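Local coordinates for protein binding component of ABC transporter (Wolinella succinogenes, PDB 3K4U) that probably serves as the solute-binding component of an ABC transporter, and holds a lysine in the cleft between its two lobes, at residues D110-E115 with R132-A137; E115-T120 with K156-I161. All blocks are in the same frame, centred on the assembly; numbering follows the deposited sequence.

Interaction 1: residues D110-E115 with R132-A137; sequences DLDKPE and RLFKNA
D112, in the loop that leads into strand 117-121, receives the turn by which the chain leaves helix 125-133, so the contact joins a strand's approach to the exit of the helix that follows it. The carboxylate of D112 does the gripping. Its OD2 accepts two successive backbone N-H groups of the turn: from K135 N at 2.8 Å, through the syn lone pair, and from N136 N, also at 2.8 Å, on the anti side and 22° out of the carboxylate plane. Both bonds run nearly straight. The other oxygen, OD1, lies obliquely by the ring of F134, nearest to its CD1 (3.1 Å), with carboxylate and ring planes 11° apart. F134 is the first residue after the helix to leave helical geometry; its CG stands beside the backbone N (chi1 -68°), which brings the ring back to the loop, where CE1 comes 4.5 Å from CB of L111. Further along, the backbones run past one another: P114 CA makes a CA-H...O contact of 3.3 Å with N136 O, while A137 CB packs 3.7 Å from D112 O. Within the loop, K113 NZ bonds weakly back to D110 O, and D110 OD1 takes the backbone N of K106. Polar fixing and apolar cover thus meet at one buried residue. Two converging N-H dipoles would probably stabilise D112 as a carboxylate, and because both reach the same oxygen they tie the turn's peptide groups to the position of a single side chain.

Interaction 2: residues E115-T120 with K156-I161; sequences ELTLVT and KADMFI
L118 and the selenomethionine M159 interlock across two neighbouring parallel strands, 117-120 and 159-161. M159 CG lies between its own backbone N and carbonyl carbon (chi1 47°), and the chain then runs out straight, so that its methyl CE drops into the hollow between L116 and L118, 4.0 Å from L116 CB and 3.7 Å from L118 CB. In return L118 CD1 slots between M159 and I161, reaching I161 CB at 4.1 Å; L111 and A130 line the same layer. On the other face V119 straddles the methyl of A157, with V119 CG2 4.0 Å from A157 CB, while the larger ring of F160 lies obliquely by V119 O and goes on to A148 and V149 of helix 145-154. Between the layers V119 N bonds to M159 O at 3.0 Å and I161 N returns weakly to V119 O. At the entry D158 N donates to T117 O at 3.1 Å, and D158 OD2 faces T117 N, though too close in the model for its length to be trusted. At the far end T120 OG1 donates to I161 O, nearly along the C=O axis. The short segments cross at 39°, more than the usual twist between neighbouring strands. A parallel pair packed between helices is typical of the alpha/beta lobe of periplasmic binding proteins, here with the side chain of T120 about 8 Å from the bound lysine.

Coming out of strand 89-98, the chain passes through the loop 110-115 and at E115, the residue shared by both interactions, turns into strand 117-121. Helix 125-133 follows, and interaction 1 closes this first excursion after 16 residues. The chain then runs through strand 138-142 and helix 145-154 before interaction 2 closes a 35-residue loop by bringing strand 159-163 alongside strand 117-121. The segments alternate, so the two closures cross instead of nesting. Their centres lie 10 Å apart and their cores merge: F134 CD2 packs 4.0 Å from L118 CD2. Together they bind loop, helix and sheet into one lobe.

Interaction 1: residues D110-E115 with R132-A137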
loop_
_atom_site.group_PDB
_atom_site.type_symbol
_atom_site.label_atom_id
_atom_site.label_comp_id
_atom_site.label_asym_id
_atom_site.label_seq_id
_atom_site.Cartn_x
_atom_site.Cartn_y
_atom_site.Cartn_z
ATOM N N ASP E 110 39.352 4.045 8.016
ATOM C CA ASP E 110 40.669 3.450 7.803
ATOM C C ASP E 110 41.615 4.340 6.974
ATOM O O ASP E 110 42.770 3.967 6.751
ATOM C CB ASP E 110 40.535 2.074 7.132
ATOM C CG ASP E 110 39.588 1.136 7.875
ATOM O OD1 ASP E 110 38.859 0.379 7.191
ATOM O OD2 ASP E 110 39.574 1.147 9.133
ATOM N N LEU E 111 41.134 5.508 6.539
ATOM C CA LEU E 111 41.929 6.402 5.677
ATOM C C LEU E 111 42.355 7.751 6.257
ATOM O O LEU E 111 42.975 8.561 5.550
ATOM C CB LEU E 111 41.243 6.601 4.319
ATOM C CG LEU E 111 41.899 6.025 3.055
ATOM C CD1 LEU E 111 42.883 4.882 3.336
ATOM C CD2 LEU E 111 40.833 5.561 2.069
ATOM N N ASP E 112 42.061 7.992 7.535
ATOM C CA ASP E 112 42.424 9.267 8.159
ATOM C C ASP E 112 43.888 9.577 8.430
ATOM O O ASP E 112 44.214 10.736 8.673
ATOM C CB ASP E 112 41.665 9.492 9.443
ATOM C CG ASP E 112 40.590 10.491 9.273
ATOM O OD1 ASP E 112 39.662 10.157 8.530
ATOM O OD2 ASP E 112 40.675 11.595 9.855
ATOM N N LYS E 113 44.764 8.577 8.397
ATOM C CA LYS E 113 46.185 8.786 8.730
ATOM C C LYS E 113 46.733 10.143 8.250
ATOM O O LYS E 113 46.502 10.516 7.102
ATOM C CB LYS E 113 47.047 7.650 8.168
ATOM C CG LYS E 113 46.625 6.258 8.582
ATOM C CD LYS E 113 45.985 5.518 7.424
ATOM C CE LYS E 113 46.009 4.004 7.637
ATOM N NZ LYS E 113 45.226 3.549 8.832
ATOM N N PRO E 114 47.472 10.877 9.123
ATOM C CA PRO E 114 48.016 12.171 8.678
ATOM C C PRO E 114 49.143 11.971 7.655
ATOM O O PRO E 114 49.503 12.911 6.944
ATOM C CB PRO E 114 48.540 12.814 9.974
ATOM C CG PRO E 114 48.310 11.788 11.081
ATOM C CD PRO E 114 48.050 10.472 10.420
ATOM N N GLU E 115 49.685 10.749 7.610
ATOM C CA GLU E 115 50.502 10.248 6.501
ATOM C C GLU E 115 49.836 10.645 5.169
ATOM O O GLU E 115 50.446 11.299 4.309
ATOM C CB GLU E 115 50.589 8.710 6.581
ATOM C CG GLU E 115 52.007 8.113 6.596
ATOM C CD GLU E 115 52.773 8.176 5.254
ATOM O OE1 GLU E 115 54.032 8.107 5.286
ATOM O OE2 GLU E 115 52.132 8.266 4.181
ATOM N N ARG E 132 34.420 18.024 7.678
ATOM C CA ARG E 132 33.636 17.332 8.687
ATOM C C ARG E 132 34.168 15.908 8.899
ATOM O O ARG E 132 34.588 15.566 9.996
ATOM C CB ARG E 132 32.167 17.263 8.246
ATOM C CG ARG E 132 31.255 18.394 8.713
ATOM C CD ARG E 132 29.839 18.216 8.142
ATOM N NE ARG E 132 29.476 16.795 8.023
ATOM C CZ ARG E 132 29.125 16.167 6.891
ATOM N NH1 ARG E 132 29.058 16.828 5.729
ATOM N NH2 ARG E 132 28.819 14.867 6.924
ATOM N N LEU E 133 34.162 15.101 7.838
ATOM C CA LEU E 133 34.535 13.686 7.895
ATOM C C LEU E 133 35.998 13.411 8.200
ATOM O O LEU E 133 36.298 12.473 8.915
ATOM C CB LEU E 133 34.175 12.983 6.585
ATOM C CG LEU E 133 32.896 12.151 6.446
ATOM C CD1 LEU E 133 31.701 12.709 7.197
ATOM C CD2 LEU E 133 32.557 12.000 4.979
ATOM N N PHE E 134 36.909 14.197 7.643
ATOM C CA PHE E 134 38.331 13.915 7.825
ATOM C C PHE E 134 38.974 14.849 8.836
ATOM O O PHE E 134 38.838 16.084 8.769
ATOM C CB PHE E 134 39.078 13.872 6.487
ATOM C CG PHE E 134 38.679 12.700 5.617
ATOM C CD1 PHE E 134 39.332 11.483 5.726
ATOM C CD2 PHE E 134 37.623 12.805 4.713
ATOM C CE1 PHE E 134 38.957 10.399 4.936
ATOM C CE2 PHE E 134 37.242 11.720 3.931
ATOM C CZ PHE E 134 37.910 10.522 4.038
ATOM N N LYS E 135 39.647 14.220 9.791
ATOM C CA LYS E 135 40.109 14.877 10.997
ATOM C C LYS E 135 41.621 14.885 11.039
ATOM O O LYS E 135 42.219 15.840 11.520
ATOM C CB LYS E 135 39.578 14.139 12.231
ATOM C CG LYS E 135 38.186 13.496 12.082
ATOM C CD LYS E 135 37.092 14.538 11.904
ATOM C CE LYS E 135 37.012 15.498 13.101
ATOM N NZ LYS E 135 35.866 16.451 12.942
ATOM N N ASN E 136 42.221 13.805 10.542
ATOM C CA ASN E 136 43.677 13.643 10.515
ATOM C C ASN E 136 44.358 13.927 9.167
ATOM O O ASN E 136 45.525 14.319 9.141
ATOM C CB ASN E 136 44.078 12.217 10.914
ATOM C CG ASN E 136 43.413 11.741 12.165
ATOM O OD1 ASN E 136 42.695 10.747 12.138
ATOM N ND2 ASN E 136 43.655 12.427 13.276
ATOM N N ALA E 137 43.654 13.674 8.061
ATOM C CA ALA E 137 44.295 13.618 6.746
ATOM C C ALA E 137 44.612 15.004 6.234
ATOM O O ALA E 137 43.930 15.959 6.593
ATOM C CB ALA E 137 43.431 12.868 5.763
#

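Interaction 2: residues E115-T120 with K156-I161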
loop_
_atom_site.group_PDB
_atom_site.type_symbol
_atom_site.label_atom_id
_atom_site.label_comp_id
_atom_site.label_asym_id
_atom_site.label_seq_id
_atom_site.Cartn_x
_atom_site.Cartn_y
_atom_site.Cartn_z
ATOM N N GLU E 115 49.685 10.749 7.610
ATOM C CA GLU E 115 50.502 10.248 6.501
ATOM C C GLU E 115 49.836 10.645 5.169
ATOM O O GLU E 115 50.446 11.299 4.309
ATOM C CB GLU E 115 50.589 8.710 6.581
ATOM C CG GLU E 115 52.007 8.113 6.596
ATOM C CD GLU E 115 52.773 8.176 5.254
ATOM O OE1 GLU E 115 54.032 8.107 5.286
ATOM O OE2 GLU E 115 52.132 8.266 4.181
ATOM N N LEU E 116 48.570 10.261 5.031
ATOM C CA LEU E 116 47.810 10.455 3.806
ATOM C C LEU E 116 47.446 11.903 3.457
ATOM O O LEU E 116 47.160 12.729 4.330
ATOM C CB LEU E 116 46.555 9.581 3.840
ATOM C CG LEU E 116 46.879 8.079 3.866
ATOM C CD1 LEU E 116 45.691 7.300 4.346
ATOM C CD2 LEU E 116 47.359 7.560 2.508
ATOM N N THR E 117 47.463 12.181 2.156
ATOM C CA THR E 117 47.078 13.474 1.586
ATOM C C THR E 117 45.791 13.294 0.784
ATOM O O THR E 117 45.697 12.353 -0.030
ATOM C CB THR E 117 48.172 13.971 0.636
ATOM O OG1 THR E 117 49.447 13.450 1.065
ATOM C CG2 THR E 117 48.203 15.482 0.615
ATOM N N LEU E 118 44.808 14.172 1.009
ATOM C CA LEU E 118 43.512 14.098 0.306
ATOM C C LEU E 118 43.078 15.411 -0.388
ATOM O O LEU E 118 43.042 16.496 0.221
ATOM C CB LEU E 118 42.451 13.643 1.291
ATOM C CG LEU E 118 40.959 13.925 1.116
ATOM C CD1 LEU E 118 40.249 12.649 0.742
ATOM C CD2 LEU E 118 40.449 14.465 2.428
ATOM N N VAL E 119 42.725 15.299 -1.666
ATOM C CA VAL E 119 42.444 16.500 -2.466
ATOM C C VAL E 119 41.063 16.601 -3.103
ATOM O O VAL E 119 40.481 15.592 -3.576
ATOM C CB VAL E 119 43.515 16.769 -3.522
ATOM C CG1 VAL E 119 44.823 17.158 -2.843
ATOM C CG2 VAL E 119 43.703 15.571 -4.408
ATOM N N THR E 120 40.554 17.834 -3.107
ATOM C CA THR E 120 39.340 18.164 -3.837
ATOM C C THR E 120 39.298 19.629 -4.357
ATOM O O THR E 120 40.247 20.417 -4.175
ATOM C CB THR E 120 38.096 17.850 -2.987
ATOM O OG1 THR E 120 36.978 17.586 -3.847
ATOM C CG2 THR E 120 37.768 18.997 -2.046
ATOM N N LYS E 156 51.231 12.837 -6.072
ATOM C CA LYS E 156 51.575 13.930 -5.172
ATOM C C LYS E 156 50.504 14.026 -4.062
ATOM O O LYS E 156 50.592 14.861 -3.144
ATOM C CB LYS E 156 51.669 15.258 -5.946
ATOM C CG LYS E 156 52.597 15.253 -7.171
ATOM C CD LYS E 156 53.494 16.494 -7.182
ATOM C CE LYS E 156 53.524 17.190 -8.547
ATOM N NZ LYS E 156 53.795 18.662 -8.395
ATOM N N ALA E 157 49.488 13.171 -4.196
ATOM C CA ALA E 157 48.396 12.971 -3.242
ATOM C C ALA E 157 47.880 11.524 -3.408
ATOM O O ALA E 157 48.167 10.856 -4.419
ATOM C CB ALA E 157 47.286 13.958 -3.500
ATOM N N ASP E 158 47.120 11.040 -2.426
ATOM C CA ASP E 158 46.771 9.615 -2.363
ATOM C C ASP E 158 45.347 9.303 -2.796
ATOM O O ASP E 158 45.060 8.179 -3.199
ATOM C CB ASP E 158 46.998 9.074 -0.962
ATOM C CG ASP E 158 48.217 9.657 -0.311
ATOM O OD1 ASP E 158 49.343 9.282 -0.722
ATOM O OD2 ASP E 158 48.036 10.490 0.610
HETATM N N MSE E 159 44.466 10.299 -2.719
HETATM C CA MSE E 159 43.037 10.086 -2.897
HETATM C C MSE E 159 42.246 11.367 -3.109
HETATM O O MSE E 159 42.553 12.418 -2.523
HETATM C CB MSE E 159 42.471 9.376 -1.680
HETATM C CG MSE E 159 42.927 9.997 -0.382
HETATM SE SE MSE E 159 42.118 9.063 1.109
HETATM C CE MSE E 159 42.768 10.228 2.575
ATOM N N PHE E 160 41.210 11.230 -3.935
ATOM C CA PHE E 160 40.306 12.298 -4.367
ATOM C C PHE E 160 38.895 12.087 -3.778
ATOM O O PHE E 160 38.414 10.959 -3.689
ATOM C CB PHE E 160 40.265 12.295 -5.898
ATOM C CG PHE E 160 39.425 13.388 -6.502
ATOM C CD1 PHE E 160 39.848 14.718 -6.473
ATOM C CD2 PHE E 160 38.227 13.090 -7.130
ATOM C CE1 PHE E 160 39.068 15.716 -7.020
ATOM C CE2 PHE E 160 37.458 14.098 -7.675
ATOM C CZ PHE E 160 37.887 15.410 -7.618
ATOM N N ILE E 161 38.251 13.163 -3.347
ATOM C CA ILE E 161 36.887 13.094 -2.777
ATOM C C ILE E 161 35.963 14.019 -3.542
ATOM O O ILE E 161 36.308 15.162 -3.810
ATOM C CB ILE E 161 36.810 13.505 -1.298
ATOM C CG1 ILE E 161 35.365 13.312 -0.772
ATOM C CG2 ILE E 161 37.265 14.968 -1.116
ATOM C CD1 ILE E 161 35.180 13.547 0.775
#